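Local structure of O-methyltransferase family 2 (Planctopirus limnophila, 5I2H) at residues L62-R65 / A66-L70; Q216-P219 / T220-G223; A235-L238 / A239-G243; E333-R336 / G337-A340. The protein probably transfers methyl groups from S-adenosyl-L-methionine to hydroxyl oxygens of small molecules, and binds the flavone apigenin in the crystal. All blocks are in the same frame, centred on the assembly; numbering follows the deposited sequence.

Interaction 1. Residues L62-R65 / A66-L70; sequences LSER and ATQVL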
ATOM      1  N   LEU A  62     -12.375  21.611  -5.272  1.00 31.05           N
ATOM      2  CA  LEU A  62     -12.156  20.924  -4.007  1.00 28.28           C
ATOM      3  C   LEU A  62     -11.872  21.941  -2.912  1.00 28.35           C
ATOM      4  O   LEU A  62     -11.393  23.051  -3.173  1.00 31.89           O
ATOM      5  CB  LEU A  62     -10.979  19.915  -4.091  1.00 24.38           C
ATOM      6  CG  LEU A  62     -11.072  18.687  -5.001  1.00 23.23           C
ATOM      7  CD1 LEU A  62      -9.745  17.895  -4.970  1.00 22.33           C
ATOM      8  CD2 LEU A  62     -12.235  17.786  -4.593  1.00 23.41           C
ATOM      9  N   SER A  63     -12.161  21.549  -1.678  1.00 25.61           N
ATOM     10  CA  SER A  63     -11.793  22.366  -0.530  1.00 25.87           C
ATOM     11  C   SER A  63     -10.277  22.479  -0.431  1.00 24.65           C
ATOM     12  O   SER A  63      -9.533  21.716  -1.051  1.00 24.01           O
ATOM     13  CB  SER A  63     -12.354  21.767   0.763  1.00 23.69           C
ATOM     14  OG  SER A  63     -11.737  20.514   1.058  1.00 22.27           O
ATOM     15  N   GLU A  64      -9.834  23.460   0.361  1.00 25.64           N
ATOM     16  CA  GLU A  64      -8.416  23.586   0.678  1.00 23.83           C
ATOM     17  C   GLU A  64      -7.886  22.310   1.295  1.00 22.14           C
ATOM     18  O   GLU A  64      -6.806  21.838   0.924  1.00 20.14           O
ATOM     19  CB  GLU A  64      -8.175  24.751   1.642  1.00 26.39           C
ATOM     20  CG  GLU A  64      -6.686  25.194   1.759  1.00 30.89           C
ATOM     21  CD  GLU A  64      -5.876  24.585   2.957  1.00 33.55           C
ATOM     22  OE1 GLU A  64      -6.448  23.874   3.837  1.00 36.05           O
ATOM     23  OE2 GLU A  64      -4.636  24.843   3.013  1.00 31.65           O
ATOM     24  N   ARG A  65      -8.632  21.732   2.235  1.00 20.26           N
ATOM     25  CA  ARG A  65      -8.141  20.532   2.903  1.00 18.27           C
ATOM     26  C   ARG A  65      -8.042  19.380   1.914  1.00 18.35           C
ATOM     27  O   ARG A  65      -7.018  18.679   1.860  1.00 17.85           O
ATOM     28  CB  ARG A  65      -9.053  20.156   4.080  1.00 17.11           C
ATOM     29  CG  ARG A  65      -8.526  18.920   4.860  1.00 16.34           C
ATOM     30  CD  ARG A  65      -9.376  18.581   6.087  1.00 17.63           C
ATOM     31  NE  ARG A  65     -10.729  18.198   5.730  1.00 16.35           N
ATOM     32  CZ  ARG A  65     -11.299  17.055   6.080  1.00 18.14           C
ATOM     33  NH1 ARG A  65     -10.625  16.143   6.791  1.00 16.13           N
ATOM     34  NH2 ARG A  65     -12.562  16.828   5.729  1.00 19.25           N
ATOM     35  N   ALA A  66      -9.096  19.169   1.112  1.00 17.33           N
ATOM     36  CA  ALA A  66      -9.063  18.064   0.151  1.00 15.53           C
ATOM     37  C   ALA A  66      -7.934  18.254  -0.844  1.00 14.24           C
ATOM     38  O   ALA A  66      -7.240  17.286  -1.207  1.00 14.79           O
ATOM     39  CB  ALA A  66     -10.403  17.953  -0.587  1.00 14.58           C
ATOM     40  N   THR A  67      -7.716  19.498  -1.287  1.00 17.33           N
ATOM     41  CA  THR A  67      -6.643  19.715  -2.257  1.00 18.92           C
ATOM     42  C   THR A  67      -5.278  19.461  -1.619  1.00 18.98           C
ATOM     43  O   THR A  67      -4.397  18.841  -2.248  1.00 17.73           O
ATOM     44  CB  THR A  67      -6.735  21.117  -2.864  1.00 22.15           C
ATOM     45  OG1 THR A  67      -8.041  21.300  -3.437  1.00 24.05           O
ATOM     46  CG2 THR A  67      -5.694  21.284  -3.975  1.00 21.83           C
ATOM     47  N   GLN A  68      -5.100  19.880  -0.355  1.00 18.80           N
ATOM     48  CA  GLN A  68      -3.825  19.657   0.321  1.00 19.21           C
ATOM     49  C   GLN A  68      -3.539  18.174   0.465  1.00 15.86           C
ATOM     50  O   GLN A  68      -2.411  17.743   0.218  1.00 16.29           O
ATOM     51  CB  GLN A  68      -3.761  20.310   1.705  1.00 20.31           C
ATOM     52  CG  GLN A  68      -3.734  21.814   1.753  1.00 24.19           C
ATOM     53  CD  GLN A  68      -2.355  22.428   1.554  1.00 26.20           C
ATOM     54  OE1 GLN A  68      -1.461  21.835   0.957  1.00 25.33           O
ATOM     55  NE2 GLN A  68      -2.182  23.636   2.086  1.00 28.34           N
ATOM     56  N   VAL A  69      -4.522  17.377   0.909  1.00 13.86           N
ATOM     57  CA  VAL A  69      -4.174  15.974   1.135  1.00 10.88           C
ATOM     58  C   VAL A  69      -3.894  15.274  -0.201  1.00 11.03           C
ATOM     59  O   VAL A  69      -3.036  14.387  -0.275  1.00 11.52           O
ATOM     60  CB  VAL A  69      -5.228  15.198   1.963  1.00 13.39           C
ATOM     61  CG1 VAL A  69      -5.524  15.927   3.283  1.00 14.12           C
ATOM     62  CG2 VAL A  69      -6.507  14.953   1.218  1.00 16.04           C
ATOM     63  N   LEU A  70      -4.595  15.671  -1.268  1.00 10.48           N
ATOM     64  CA  LEU A  70      -4.374  15.089  -2.589  1.00  9.74           C
ATOM     65  C   LEU A  70      -2.995  15.466  -3.107  1.00 12.72           C
ATOM     66  O   LEU A  70      -2.237  14.604  -3.576  1.00 12.26           O
ATOM     67  CB  LEU A  70      -5.480  15.558  -3.546  1.00 12.60           C
ATOM     68  CG  LEU A  70      -5.339  15.034  -4.979  1.00 16.46           C
ATOM     69  CD1 LEU A  70      -6.687  14.663  -5.605  1.00 20.65           C
ATOM     70  CD2 LEU A  70      -4.696  16.087  -5.830  1.00 18.89           C
TER
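Glu-64 and Gln-68 set their flat ends nearly perpendicular: the carboxylate and amide planes stand 86° apart. Glu-64 opens helix 64-76 of the dimerisation domain and Gln-68 stands one turn on, with Ser-63 as the N-cap. Glu-64 CG lies anti to the backbone N (chi1 -165°), and a bend at chi2 brings the carboxylate back over Gln-68. Gln-68 NE2 gives a hydrogen to Glu-64 OE2 at 2.9 Å, from above the carboxylate plane, while OE2 lies close to the plane of the amide. The same oxygen forms a salt bridge with Arg-277. With only a methyl group at Glu-64, as in alanine, the Gln-68 amide is likely to turn freely and Arg-277 to lose one of its carboxylate partners. At the cap, Ser-63 OG accepts from Ala-66 N at 3.0 Å and is also hydrogen-bonded to Asp-129, which pairs with Arg-65 as well. Leu-62 CB lies 3.3 Å from Thr-67 OG1 and 4.1 Å from Ala-66 CB, folding the residue before the cap against the opening turn. Thr-67 uses its backbone N (2.9 Å) and its OG1 (2.8 Å) to grip Ser-63 O from opposite faces of the carbonyl plane.

Interaction 2. Residues Q216-P219 / T220-G223; sequences QKYP and TWRG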
ATOM      1  N   GLN A 216       3.870   6.163  35.947  1.00  9.97           N
ATOM      2  CA  GLN A 216       4.817   5.154  36.437  1.00 10.44           C
ATOM      3  C   GLN A 216       6.241   5.689  36.455  1.00 11.92           C
ATOM      4  O   GLN A 216       7.032   5.339  37.348  1.00 15.71           O
ATOM      5  CB  GLN A 216       4.747   3.877  35.597  1.00 10.11           C
ATOM      6  CG  GLN A 216       3.416   3.147  35.666  1.00 11.70           C
ATOM      7  CD  GLN A 216       3.541   1.770  35.069  1.00 12.63           C
ATOM      8  OE1 GLN A 216       4.498   1.502  34.332  1.00 15.87           O
ATOM      9  NE2 GLN A 216       2.603   0.875  35.391  1.00 12.02           N
ATOM     10  N   LYS A 217       6.592   6.534  35.499  1.00 11.75           N
ATOM     11  CA  LYS A 217       7.937   7.087  35.478  1.00 14.90           C
ATOM     12  C   LYS A 217       8.148   8.104  36.593  1.00 15.15           C
ATOM     13  O   LYS A 217       9.261   8.229  37.120  1.00 16.90           O
ATOM     14  CB  LYS A 217       8.206   7.743  34.133  1.00 16.30           C
ATOM     15  CG  LYS A 217       9.588   8.395  34.092  1.00 19.37           C
ATOM     16  CD  LYS A 217      10.079   8.566  32.719  1.00 25.29           C
ATOM     17  CE  LYS A 217      11.617   8.651  32.752  1.00 30.47           C
ATOM     18  NZ  LYS A 217      12.276   7.314  32.983  1.00 33.47           N
ATOM     19  N   TYR A 218       7.097   8.844  36.948  1.00 13.52           N
ATOM     20  CA  TYR A 218       7.176   9.976  37.867  1.00 16.40           C
ATOM     21  C   TYR A 218       6.210   9.704  39.014  1.00 15.76           C
ATOM     22  O   TYR A 218       5.052  10.156  38.993  1.00 14.88           O
ATOM     23  CB  TYR A 218       6.842  11.282  37.154  1.00 17.34           C
ATOM     24  CG  TYR A 218       7.870  11.735  36.141  1.00 18.71           C
ATOM     25  CD1 TYR A 218       9.084  12.285  36.550  1.00 22.72           C
ATOM     26  CD2 TYR A 218       7.626  11.628  34.779  1.00 17.88           C
ATOM     27  CE1 TYR A 218      10.019  12.719  35.637  1.00 24.85           C
ATOM     28  CE2 TYR A 218       8.560  12.063  33.850  1.00 20.90           C
ATOM     29  CZ  TYR A 218       9.752  12.599  34.281  1.00 24.94           C
ATOM     30  OH  TYR A 218      10.675  13.039  33.351  1.00 26.67           O
ATOM     31  N   PRO A 219       6.649   8.976  40.035  1.00 17.84           N
ATOM     32  CA  PRO A 219       5.734   8.568  41.122  1.00 18.56           C
ATOM     33  C   PRO A 219       5.124   9.724  41.917  1.00 19.21           C
ATOM     34  O   PRO A 219       4.132   9.507  42.637  1.00 19.68           O
ATOM     35  CB  PRO A 219       6.633   7.707  42.015  1.00 21.68           C
ATOM     36  CG  PRO A 219       7.764   7.292  41.135  1.00 23.92           C
ATOM     37  CD  PRO A 219       7.996   8.407  40.184  1.00 21.41           C
ATOM     38  N   THR A 220       5.687  10.928  41.842  1.00 16.83           N
ATOM     39  CA  THR A 220       5.121  12.067  42.563  1.00 19.49           C
ATOM     40  C   THR A 220       4.107  12.840  41.746  1.00 18.08           C
ATOM     41  O   THR A 220       3.535  13.808  42.259  1.00 18.73           O
ATOM     42  CB  THR A 220       6.207  13.047  43.004  1.00 21.83           C
ATOM     43  OG1 THR A 220       6.838  13.611  41.848  1.00 23.22           O
ATOM     44  CG2 THR A 220       7.251  12.361  43.855  1.00 23.25           C
ATOM     45  N   TRP A 221       3.883  12.465  40.490  1.00 17.53           N
ATOM     46  CA  TRP A 221       2.960  13.223  39.663  1.00 15.25           C
ATOM     47  C   TRP A 221       1.545  12.718  39.836  1.00 13.46           C
ATOM     48  O   TRP A 221       1.308  11.641  40.387  1.00 14.49           O
ATOM     49  CB  TRP A 221       3.331  13.139  38.180  1.00 13.63           C
ATOM     50  CG  TRP A 221       4.581  13.859  37.818  1.00 15.88           C
ATOM     51  CD1 TRP A 221       5.619  14.189  38.647  1.00 17.44           C
ATOM     52  CD2 TRP A 221       4.938  14.324  36.517  1.00 15.46           C
ATOM     53  NE1 TRP A 221       6.621  14.820  37.926  1.00 18.22           N
ATOM     54  CE2 TRP A 221       6.224  14.909  36.619  1.00 17.62           C
ATOM     55  CE3 TRP A 221       4.298  14.296  35.267  1.00 14.96           C
ATOM     56  CZ2 TRP A 221       6.874  15.479  35.526  1.00 17.66           C
ATOM     57  CZ3 TRP A 221       4.945  14.848  34.180  1.00 15.68           C
ATOM     58  CH2 TRP A 221       6.227  15.441  34.316  1.00 17.23           C
ATOM     59  N   ARG A 222       0.588  13.511  39.347  0.60 12.28           N
ATOM     60  CA  ARG A 222      -0.810  13.111  39.276  0.60 11.82           C
ATOM     61  C   ARG A 222      -1.303  13.336  37.857  0.60 11.15           C
ATOM     62  O   ARG A 222      -0.828  14.224  37.150  0.60  9.68           O
ATOM     63  CB  ARG A 222      -1.734  13.893  40.250  0.60 14.31           C
ATOM     64  CG  ARG A 222      -1.520  13.559  41.713  0.60 18.66           C
ATOM     65  CD  ARG A 222      -2.593  14.203  42.631  0.60 21.09           C
ATOM     66  NE  ARG A 222      -3.997  13.895  42.309  0.60 24.35           N
ATOM     67  CZ  ARG A 222      -4.709  12.914  42.877  0.60 26.57           C
ATOM     68  NH1 ARG A 222      -4.150  12.110  43.775  0.60 26.47           N
ATOM     69  NH2 ARG A 222      -5.987  12.736  42.550  0.60 26.62           N
ATOM     70  N   GLY A 223      -2.273  12.540  37.449  1.00 10.40           N
ATOM     71  CA  GLY A 223      -2.793  12.605  36.102  1.00 11.08           C
ATOM     72  C   GLY A 223      -4.291  12.816  36.100  1.00 11.03           C
ATOM     73  O   GLY A 223      -4.991  12.447  37.040  1.00 12.54           O
TER
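Tyr-218 O accepts from Trp-221 N at 3.0 Å, with an N-H...O angle of 167°, and takes a further, weak bond from Arg-247. The Trp-221 donor stands above the carbonyl plane, and its bond closes the type I beta turn from Tyr-218 to Trp-221, with Pro-219 and Thr-220 at the two corners. This turn carries the chain from helix 209-217 into strand 222-227, within a beta-alpha-beta unit of the Rossmann-like methyltransferase domain. The two aromatic side chains leave the turn side by side and point the same way, each with CG anti to its own carbonyl carbon. Their rings form an offset stack: the Tyr-218 ring and the six-membered ring of Trp-221 have centroids 4.2 Å apart and planes at 11°. Trp-221 CZ2 sits over the centre of the phenol ring, 3.8 Å above its plane, while Lys-217 CG lies against the opposite face. The shift also puts Tyr-218 CB over the five-membered ring, 3.4 Å from its centroid, in a CH-pi contact. Shortening Trp-221 to a leucine would probably uncover one face of the tyrosine and open a gap beside Val-214 and Leu-215. The phenol OH bonds to Leu-180 O, so the tyrosine combines dispersion across its faces with a polar hold at its far end.

Interaction 3. Residues A235-L238 / A239-G243; sequences AAEL and AEQTG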
ATOM      1  N   ALA A 235     -10.206   3.742  30.468  1.00 11.70           N
ATOM      2  CA  ALA A 235      -9.142   4.296  31.297  1.00 11.96           C
ATOM      3  C   ALA A 235      -9.226   3.770  32.718  1.00 12.11           C
ATOM      4  O   ALA A 235      -8.200   3.480  33.325  1.00 13.21           O
ATOM      5  CB  ALA A 235      -9.191   5.825  31.319  1.00 10.65           C
ATOM      6  N   ALA A 236     -10.438   3.634  33.263  1.00 11.98           N
ATOM      7  CA  ALA A 236     -10.567   3.175  34.643  1.00 12.87           C
ATOM      8  C   ALA A 236      -9.997   1.769  34.790  1.00 12.77           C
ATOM      9  O   ALA A 236      -9.291   1.470  35.765  1.00 15.56           O
ATOM     10  CB  ALA A 236     -12.035   3.185  35.074  1.00 13.84           C
ATOM     11  N   GLU A 237     -10.299   0.889  33.825  1.00 10.98           N
ATOM     12  CA  GLU A 237      -9.766  -0.476  33.855  1.00 11.71           C
ATOM     13  C   GLU A 237      -8.245  -0.459  33.768  1.00 11.02           C
ATOM     14  O   GLU A 237      -7.541  -1.120  34.561  1.00 11.37           O
ATOM     15  CB  GLU A 237     -10.365  -1.295  32.700  1.00 11.97           C
ATOM     16  CG  GLU A 237      -9.682  -2.648  32.468  1.00 11.90           C
ATOM     17  CD  GLU A 237      -9.728  -3.543  33.718  1.00 12.87           C
ATOM     18  OE1 GLU A 237     -10.678  -3.415  34.523  1.00 13.62           O
ATOM     19  OE2 GLU A 237      -8.810  -4.354  33.926  1.00 13.80           O
ATOM     20  N   LEU A 238      -7.717   0.304  32.805  1.00 10.07           N
ATOM     21  CA  LEU A 238      -6.272   0.276  32.586  1.00 10.83           C
ATOM     22  C   LEU A 238      -5.513   0.943  33.730  1.00 11.84           C
ATOM     23  O   LEU A 238      -4.399   0.507  34.068  1.00 11.47           O
ATOM     24  CB  LEU A 238      -5.929   0.923  31.236  1.00 11.48           C
ATOM     25  CG  LEU A 238      -6.566   0.231  30.027  1.00 11.82           C
ATOM     26  CD1 LEU A 238      -6.160   0.988  28.786  1.00 14.68           C
ATOM     27  CD2 LEU A 238      -6.138  -1.263  29.982  1.00 12.17           C
ATOM     28  N   ALA A 239      -6.109   1.957  34.367  1.00 12.65           N
ATOM     29  CA  ALA A 239      -5.485   2.560  35.544  1.00 14.13           C
ATOM     30  C   ALA A 239      -5.330   1.545  36.661  1.00 13.18           C
ATOM     31  O   ALA A 239      -4.340   1.575  37.397  1.00 13.83           O
ATOM     32  CB  ALA A 239      -6.305   3.751  36.056  1.00 15.49           C
ATOM     33  N   GLU A 240      -6.311   0.647  36.822  1.00 10.36           N
ATOM     34  CA  GLU A 240      -6.163  -0.413  37.820  1.00 12.45           C
ATOM     35  C   GLU A 240      -5.050  -1.379  37.438  1.00 11.84           C
ATOM     36  O   GLU A 240      -4.234  -1.774  38.288  1.00 16.01           O
ATOM     37  CB  GLU A 240      -7.480  -1.179  38.016  1.00 15.39           C
ATOM     38  CG  GLU A 240      -8.655  -0.336  38.476  1.00 19.46           C
ATOM     39  CD  GLU A 240      -8.649   0.012  39.946  1.00 24.95           C
ATOM     40  OE1 GLU A 240      -7.695  -0.378  40.679  1.00 27.41           O
ATOM     41  OE2 GLU A 240      -9.645   0.655  40.379  1.00 27.53           O
ATOM     42  N   GLN A 241      -4.991  -1.768  36.167  1.00 10.22           N
ATOM     43  CA  GLN A 241      -3.968  -2.710  35.748  1.00 11.05           C
ATOM     44  C   GLN A 241      -2.574  -2.149  35.959  1.00 10.50           C
ATOM     45  O   GLN A 241      -1.669  -2.882  36.374  1.00 12.24           O
ATOM     46  CB  GLN A 241      -4.157  -3.076  34.285  1.00 11.39           C
ATOM     47  CG  GLN A 241      -5.406  -3.884  34.002  1.00 11.92           C
ATOM     48  CD  GLN A 241      -5.492  -4.237  32.539  1.00 11.59           C
ATOM     49  OE1 GLN A 241      -4.468  -4.276  31.846  1.00 14.30           O
ATOM     50  NE2 GLN A 241      -6.705  -4.496  32.053  1.00 10.76           N
ATOM     51  N   THR A 242      -2.373  -0.857  35.661  1.00 11.70           N
ATOM     52  CA  THR A 242      -1.045  -0.260  35.722  1.00 11.54           C
ATOM     53  C   THR A 242      -0.724   0.267  37.116  1.00 11.35           C
ATOM     54  O   THR A 242       0.376   0.792  37.320  1.00 12.57           O
ATOM     55  CB  THR A 242      -0.895   0.878  34.688  1.00 11.32           C
ATOM     56  OG1 THR A 242      -1.930   1.850  34.895  1.00 11.17           O
ATOM     57  CG2 THR A 242      -0.978   0.324  33.245  1.00 11.65           C
ATOM     58  N   GLY A 243      -1.647   0.131  38.076  1.00 11.12           N
ATOM     59  CA  GLY A 243      -1.371   0.496  39.454  1.00 12.49           C
ATOM     60  C   GLY A 243      -1.243   1.980  39.729  1.00 14.15           C
ATOM     61  O   GLY A 243      -0.646   2.354  40.738  1.00 15.87           O
TER
HETATM   62  O   HOH W   1     -11.081   2.423  38.347  1.00 28.66           O
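Gln-241 NE2 donates to Glu-237 OE2 at 2.8 Å, and the N-H...O angle of 173° makes the bond almost straight. The carboxylate oxygen uses its anti lone pair and lies in the amide plane, although the two flat groups are turned 60° against each other. Glu-237 reaches this position with CG anti to its backbone N (chi1 169°) and a bend at chi2, whereas the Gln-241 chain runs extended beyond CG. Leu-238 CD2 lies over one face of the amide, 3.9 Å from both NE2 and OE1 of Gln-241.

Leu-238 O is gripped twice, by Thr-242 N at 2.9 Å and by Thr-242 OG1, also at 2.9 Å. The threonine hydroxyl, between its backbone N and carbonyl carbon, is thereby turned back onto the final turn. Just beyond it the helix 229-241 ends in a Schellman motif at Gly-243, whose positive phi turns the chain out of the helix; its N also bonds to Glu-240 O at 3.2 Å. On another side of the helix, a water donates to both Ala-236 O and Glu-240 OE2.

Further out, Leu-238 packs on Ile-209 and Met-212 of helix 209-217 and on Trp-170 of helix 154-179. Ala-235 and Ala-236 rest on Leu-250, and Ala-239 rests on Leu-248, both in strand 248-252 of the beta-alpha-beta unit. Gln-241 has a backbone bond with Lys-7, near the N-terminus.

Interaction 4. Residues E333-R336 / G337-A340; sequences EEYR and GWIA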
ATOM      1  N   GLU A 333       5.916  23.145  11.154  1.00 15.15           N
ATOM      2  CA  GLU A 333       5.705  24.571  10.928  1.00 17.56           C
ATOM      3  C   GLU A 333       4.252  24.956  11.201  1.00 17.23           C
ATOM      4  O   GLU A 333       3.980  25.999  11.820  1.00 16.15           O
ATOM      5  CB  GLU A 333       6.139  24.924   9.501  1.00 22.16           C
ATOM      6  CG  GLU A 333       5.805  26.310   9.043  1.00 32.14           C
ATOM      7  CD  GLU A 333       6.313  26.561   7.607  1.00 40.47           C
ATOM      8  OE1 GLU A 333       7.452  26.142   7.276  1.00 42.65           O
ATOM      9  OE2 GLU A 333       5.565  27.153   6.801  1.00 44.18           O
ATOM     10  N   GLU A 334       3.304  24.079  10.829  1.00 15.40           N
ATOM     11  CA  GLU A 334       1.890  24.352  11.103  1.00 13.87           C
ATOM     12  C   GLU A 334       1.599  24.325  12.605  1.00 12.82           C
ATOM     13  O   GLU A 334       0.988  25.257  13.142  1.00 13.31           O
ATOM     14  CB  GLU A 334       1.009  23.373  10.319  1.00 13.06           C
ATOM     15  CG  GLU A 334       1.058  23.718   8.813  1.00 12.97           C
ATOM     16  CD  GLU A 334       0.338  22.724   7.900  1.00 14.83           C
ATOM     17  OE1 GLU A 334       0.440  21.495   8.156  1.00 14.59           O
ATOM     18  OE2 GLU A 334      -0.299  23.198   6.916  1.00 15.69           O
ATOM     19  N   TYR A 335       2.055  23.288  13.313  1.00 13.73           N
ATOM     20  CA  TYR A 335       1.916  23.291  14.773  1.00 12.29           C
ATOM     21  C   TYR A 335       2.555  24.540  15.399  1.00 14.10           C
ATOM     22  O   TYR A 335       1.949  25.182  16.274  1.00 15.48           O
ATOM     23  CB  TYR A 335       2.505  22.019  15.376  1.00 11.67           C
ATOM     24  CG  TYR A 335       1.648  20.815  15.088  1.00 10.42           C
ATOM     25  CD1 TYR A 335       0.359  20.728  15.630  1.00 11.39           C
ATOM     26  CD2 TYR A 335       2.095  19.790  14.260  1.00 10.61           C
ATOM     27  CE1 TYR A 335      -0.475  19.664  15.352  1.00  9.95           C
ATOM     28  CE2 TYR A 335       1.282  18.672  13.991  1.00  9.93           C
ATOM     29  CZ  TYR A 335      -0.009  18.626  14.543  1.00  9.24           C
ATOM     30  OH  TYR A 335      -0.846  17.590  14.244  1.00  9.81           O
ATOM     31  N   ARG A 336       3.744  24.933  14.928  1.00 14.56           N
ATOM     32  CA  ARG A 336       4.409  26.096  15.514  1.00 16.17           C
ATOM     33  C   ARG A 336       3.638  27.381  15.248  1.00 16.71           C
ATOM     34  O   ARG A 336       3.642  28.291  16.088  1.00 18.39           O
ATOM     35  CB  ARG A 336       5.847  26.201  15.001  1.00 17.57           C
ATOM     36  CG  ARG A 336       6.774  25.159  15.601  1.00 21.14           C
ATOM     37  CD  ARG A 336       8.231  25.516  15.390  1.00 25.50           C
ATOM     38  NE  ARG A 336       8.525  26.774  16.087  1.00 30.29           N
ATOM     39  CZ  ARG A 336       9.697  27.395  16.104  1.00 34.90           C
ATOM     40  NH1 ARG A 336      10.738  26.894  15.451  1.00 33.71           N
ATOM     41  NH2 ARG A 336       9.816  28.537  16.780  1.00 37.64           N
ATOM     42  N   GLY A 337       2.887  27.432  14.149  1.00 17.50           N
ATOM     43  CA  GLY A 337       2.004  28.565  13.915  1.00 17.85           C
ATOM     44  C   GLY A 337       0.938  28.695  14.986  1.00 16.47           C
ATOM     45  O   GLY A 337       0.721  29.780  15.528  1.00 18.57           O
ATOM     46  N   TRP A 338       0.301  27.574  15.352  1.00 15.40           N
ATOM     47  CA  TRP A 338      -0.720  27.608  16.394  1.00 15.35           C
ATOM     48  C   TRP A 338      -0.108  27.890  17.756  1.00 14.37           C
ATOM     49  O   TRP A 338      -0.698  28.612  18.569  1.00 15.69           O
ATOM     50  CB  TRP A 338      -1.500  26.292  16.422  1.00 15.13           C
ATOM     51  CG  TRP A 338      -2.267  26.078  15.167  1.00 14.73           C
ATOM     52  CD1 TRP A 338      -2.959  27.029  14.460  1.00 14.82           C
ATOM     53  CD2 TRP A 338      -2.375  24.860  14.420  1.00 14.28           C
ATOM     54  NE1 TRP A 338      -3.515  26.470  13.354  1.00 15.34           N
ATOM     55  CE2 TRP A 338      -3.160  25.144  13.288  1.00 14.48           C
ATOM     56  CE3 TRP A 338      -1.910  23.549  14.616  1.00 13.93           C
ATOM     57  CZ2 TRP A 338      -3.481  24.178  12.342  1.00 13.13           C
ATOM     58  CZ3 TRP A 338      -2.213  22.604  13.670  1.00 14.11           C
ATOM     59  CH2 TRP A 338      -3.000  22.916  12.542  1.00 13.25           C
ATOM     60  N   ILE A 339       1.061  27.304  18.023  1.00 14.83           N
ATOM     61  CA  ILE A 339       1.779  27.543  19.268  1.00 14.46           C
ATOM     62  C   ILE A 339       2.086  29.023  19.419  1.00 16.47           C
ATOM     63  O   ILE A 339       1.817  29.633  20.469  1.00 16.46           O
ATOM     64  CB  ILE A 339       3.054  26.677  19.299  1.00 14.17           C
ATOM     65  CG1 ILE A 339       2.661  25.199  19.475  1.00 14.38           C
ATOM     66  CG2 ILE A 339       3.975  27.110  20.429  1.00 14.19           C
ATOM     67  CD1 ILE A 339       3.735  24.237  19.088  1.00 14.74           C
ATOM     68  N   ALA A 340       2.639  29.627  18.355  1.00 17.99           N
ATOM     69  CA  ALA A 340       2.998  31.045  18.385  1.00 19.61           C
ATOM     70  C   ALA A 340       1.767  31.934  18.472  1.00 20.94           C
ATOM     71  O   ALA A 340       1.819  33.014  19.079  1.00 24.47           O
ATOM     72  CB  ALA A 340       3.815  31.417  17.141  1.00 20.86           C
TER
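The Trp-338 indole has Glu-334 O over one face, 3.5 Å above its plane and offset toward the rim, while Tyr-335 CD1 meets its edge in plane. The edge of the indole is directed toward the face of the phenol ring in an offset edge-to-face pair. The centroids of the Tyr-335 ring and the Trp-338 six-membered ring are 5.6 Å apart, with the planes at 77°. At the closest approach of the two side chains, Trp-338 CZ3 lies 3.7 Å from Tyr-335 CD1. Both aromatic residues have CG anti to the carbonyl carbon (chi1 -72° and -64°), which brings neighbouring rings of helix 332-341 together over a three-residue spacing. Another edge-to-face pair joins the indole to Tyr-330.

The helix packs against the methyltransferase sheet. Tyr-335 and Ile-339 reach Ile-299 in strand 296-301 and Ile-359 in strand 357-362, whereas Trp-338 leans on Arg-277, Cys-280 and Ala-281 of helix 277-289. Ile-339 CD1 stands 4.5 Å from Tyr-335 CB, and the backbone joins the same two residues, Ile-339 N donating to Tyr-335 O at 2.9 Å. Trp-338 N gives a longer bond to Glu-334 O at 3.3 Å, using the same oxygen that sits over the indole face. The carboxylate of Glu-334 turns elsewhere: OE2 forms salt bridges with Arg-277 and Arg-328, and OE1 accepts from Ser-331 N.

How the interactions relate
Interactions 2 and 3 are neighbours in the methyltransferase domain, with centres 14 Å apart; Gln-216 NE2 reaches Thr-242 O at 2.9 Å, a probable hydrogen bond tying the end of helix 209-217 to that of helix 229-241. Interactions 1 and 4 fall in different family regions, dimerisation and methyltransferase, yet their nearest atoms are about 5 Å apart. Arg-277 bridges them, pairing with both Glu-64 and Glu-334. Both also approach the ligand: the side chain of Tyr-335 is about 9 Å from a bound apigenin and that of Arg-65 about 11 Å. Interactions 1 and 2 lie on opposite sides of the chain's centre, their centres 42 Å apart.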